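Local structure of geranyltranstransferase (Staphylococcus aureus, 1RTR) at residues 282-285 with 286-290. The protein is a farnesyl pyrophosphate synthase, which probably condenses isopentenyl pyrophosphate with geranyl pyrophosphate to build the fifteen-carbon precursor of longer isoprenoids. Residues are numbered along the deposited sequence; the frame is centred on the assembly and turned at random.
Sequences LEIV and DLFYS
Ile284 and Phe288 meet one turn apart in a local i to i+4 contact within helix 279-289, near the end of the modelled chain. Both side chains leave the same face of the helix and run alongside each other. The methyl CG2 of Ile284 is 4.0 Å from CE2 of the Phe288 ring. CG2 stands opposite the backbone N about the first side-chain bond, and so leans toward the next turn, where the ring sits. The Phe288 ring starts beside its own backbone N (chi1 -84°), and its CD2 is 3.4 Å from Ile284 O, which lies oblique to the ring. That same oxygen accepts the backbone N of Phe288 at 3.0 Å, nearly in line with the carbonyl bond. Three more i to i+4 bonds run across the two segments: Asp286 N to Leu282 O (3.2 Å), Leu287 N to Glu283 O (3.1 Å) and Tyr289 N to Val285 O (2.9 Å). The last is the most bent, with an N-H...O angle of 136°. Ser290 N still bonds to Asp286 O, but Ser290 is the first residue to leave helical torsions.

The chain has the mostly helical fold of the polyprenyl synthetases, and this C-terminal helix packs against three others. Ile284 reaches Leu49 and Leu52 of helix 45-56, whereas Phe288 turns to helix 197-227 and meets the Phe214 ring edge-to-face. Buried Val285 touches both Tyr206 of helix 197-227 and Val266 of helix 245-270.

Another flank is more polar. CD1 of Leu282 lies 4.2 Å from OD1 of Asp286, a loose touch beside the carboxylate. OD2 of Asp286 forms a salt bridge with Arg262, which also makes a cation-pi contact with Tyr289. The hydroxyl of Tyr289 is hydrogen-bonded to Thr259, so the ring is held at its far end too.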
ATOM      1  N   LEU A 282      16.781 -24.072  10.165  1.00 70.20           N
ATOM      2  CA  LEU A 282      16.674 -25.518   9.993  1.00 70.13           C
ATOM      3  C   LEU A 282      15.457 -26.072  10.708  1.00 70.14           C
ATOM      4  O   LEU A 282      14.800 -26.977  10.199  1.00 70.21           O
ATOM      5  CB  LEU A 282      17.954 -26.210  10.479  1.00 70.22           C
ATOM      6  CG  LEU A 282      18.320 -27.653  10.088  1.00 70.83           C
ATOM      7  CD1 LEU A 282      17.964 -28.636  11.212  1.00 71.16           C
ATOM      8  CD2 LEU A 282      17.697 -28.111   8.757  1.00 70.90           C
ATOM      9  N   GLU A 283      15.143 -25.519  11.874  1.00 70.48           N
ATOM     10  CA  GLU A 283      13.953 -25.940  12.612  1.00 70.93           C
ATOM     11  C   GLU A 283      12.655 -25.574  11.888  1.00 70.55           C
ATOM     12  O   GLU A 283      11.684 -26.329  11.946  1.00 70.25           O
ATOM     13  CB  GLU A 283      13.958 -25.351  14.021  1.00 71.54           C
ATOM     14  CG  GLU A 283      13.735 -26.355  15.145  1.00 74.06           C
ATOM     15  CD  GLU A 283      14.374 -25.901  16.451  1.00 77.80           C
ATOM     16  OE1 GLU A 283      15.245 -26.635  16.988  1.00 78.30           O
ATOM     17  OE2 GLU A 283      14.010 -24.797  16.934  1.00 79.44           O
ATOM     18  N   ILE A 284      12.639 -24.419  11.215  1.00 70.47           N
ATOM     19  CA  ILE A 284      11.465 -23.994  10.447  1.00 70.47           C
ATOM     20  C   ILE A 284      11.256 -24.882   9.218  1.00 70.57           C
ATOM     21  O   ILE A 284      10.118 -25.238   8.902  1.00 70.16           O
ATOM     22  CB  ILE A 284      11.536 -22.480  10.077  1.00 70.69           C
ATOM     23  CG1 ILE A 284      10.988 -21.633  11.221  1.00 70.13           C
ATOM     24  CG2 ILE A 284      10.748 -22.151   8.793  1.00 70.15           C
ATOM     25  CD1 ILE A 284      11.853 -20.446  11.527  1.00 70.54           C
ATOM     26  N   VAL A 285      12.351 -25.244   8.549  1.00 70.93           N
ATOM     27  CA  VAL A 285      12.312 -26.216   7.453  1.00 71.79           C
ATOM     28  C   VAL A 285      11.593 -27.488   7.886  1.00 72.64           C
ATOM     29  O   VAL A 285      10.730 -27.991   7.163  1.00 72.44           O
ATOM     30  CB  VAL A 285      13.719 -26.613   6.956  1.00 71.70           C
ATOM     31  CG1 VAL A 285      13.620 -27.690   5.871  1.00 71.66           C
ATOM     32  CG2 VAL A 285      14.472 -25.411   6.435  1.00 71.66           C
ATOM     33  N   ASP A 286      11.938 -27.991   9.071  1.00 73.75           N
ATOM     34  CA  ASP A 286      11.342 -29.232   9.560  1.00 75.17           C
ATOM     35  C   ASP A 286       9.872 -29.093   9.948  1.00 75.86           C
ATOM     36  O   ASP A 286       9.109 -30.051   9.844  1.00 75.96           O
ATOM     37  CB  ASP A 286      12.190 -29.870  10.677  1.00 75.24           C
ATOM     38  CG  ASP A 286      13.359 -30.711  10.124  1.00 76.03           C
ATOM     39  OD1 ASP A 286      14.372 -30.844  10.840  1.00 76.64           O
ATOM     40  OD2 ASP A 286      13.367 -31.272   8.993  1.00 75.97           O
ATOM     41  N   LEU A 287       9.472 -27.897  10.367  1.00 77.24           N
ATOM     42  CA  LEU A 287       8.063 -27.626  10.666  1.00 78.61           C
ATOM     43  C   LEU A 287       7.228 -27.588   9.383  1.00 79.25           C
ATOM     44  O   LEU A 287       6.104 -28.088   9.349  1.00 79.14           O
ATOM     45  CB  LEU A 287       7.904 -26.332  11.478  1.00 78.69           C
ATOM     46  CG  LEU A 287       7.126 -26.521  12.792  1.00 79.89           C
ATOM     47  CD1 LEU A 287       7.963 -26.180  14.039  1.00 79.99           C
ATOM     48  CD2 LEU A 287       5.812 -25.744  12.778  1.00 81.13           C
ATOM     49  N   PHE A 288       7.797 -27.003   8.332  1.00 80.48           N
ATOM     50  CA  PHE A 288       7.179 -26.982   7.006  1.00 81.82           C
ATOM     51  C   PHE A 288       7.134 -28.397   6.418  1.00 82.48           C
ATOM     52  O   PHE A 288       6.212 -28.736   5.672  1.00 82.52           O
ATOM     53  CB  PHE A 288       7.977 -26.070   6.059  1.00 82.01           C
ATOM     54  CG  PHE A 288       7.619 -24.603   6.142  1.00 83.04           C
ATOM     55  CD1 PHE A 288       7.625 -23.816   4.989  1.00 84.10           C
ATOM     56  CD2 PHE A 288       7.301 -23.998   7.362  1.00 83.63           C
ATOM     57  CE1 PHE A 288       7.306 -22.455   5.045  1.00 84.48           C
ATOM     58  CE2 PHE A 288       6.984 -22.643   7.428  1.00 83.85           C
ATOM     59  CZ  PHE A 288       6.988 -21.868   6.265  1.00 84.03           C
ATOM     60  N   TYR A 289       8.138 -29.209   6.751  1.00 83.36           N
ATOM     61  CA  TYR A 289       8.235 -30.576   6.240  1.00 84.32           C
ATOM     62  C   TYR A 289       7.326 -31.571   6.953  1.00 84.95           C
ATOM     63  O   TYR A 289       6.684 -32.399   6.300  1.00 84.86           O
ATOM     64  CB  TYR A 289       9.674 -31.076   6.282  1.00 84.32           C
ATOM     65  CG  TYR A 289       9.903 -32.296   5.424  1.00 85.00           C
ATOM     66  CD1 TYR A 289       9.732 -32.244   4.042  1.00 85.86           C
ATOM     67  CD2 TYR A 289      10.274 -33.509   5.994  1.00 85.38           C
ATOM     68  CE1 TYR A 289       9.939 -33.367   3.248  1.00 86.03           C
ATOM     69  CE2 TYR A 289      10.483 -34.638   5.210  1.00 85.70           C
ATOM     70  CZ  TYR A 289      10.315 -34.561   3.840  1.00 85.50           C
ATOM     71  OH  TYR A 289      10.525 -35.671   3.060  1.00 84.82           O
ATOM     72  N   SER A 290       7.288 -31.498   8.284  1.00 85.88           N
ATOM     73  CA  SER A 290       6.492 -32.416   9.088  1.00 86.90           C
ATOM     74  C   SER A 290       5.069 -32.495   8.540  1.00 87.65           C
ATOM     75  O   SER A 290       4.318 -31.514   8.590  1.00 87.90           O
ATOM     76  CB  SER A 290       6.489 -31.999  10.561  1.00 86.85           C
ATOM     77  OG  SER A 290       5.163 -31.847  11.041  1.00 87.10           O
TER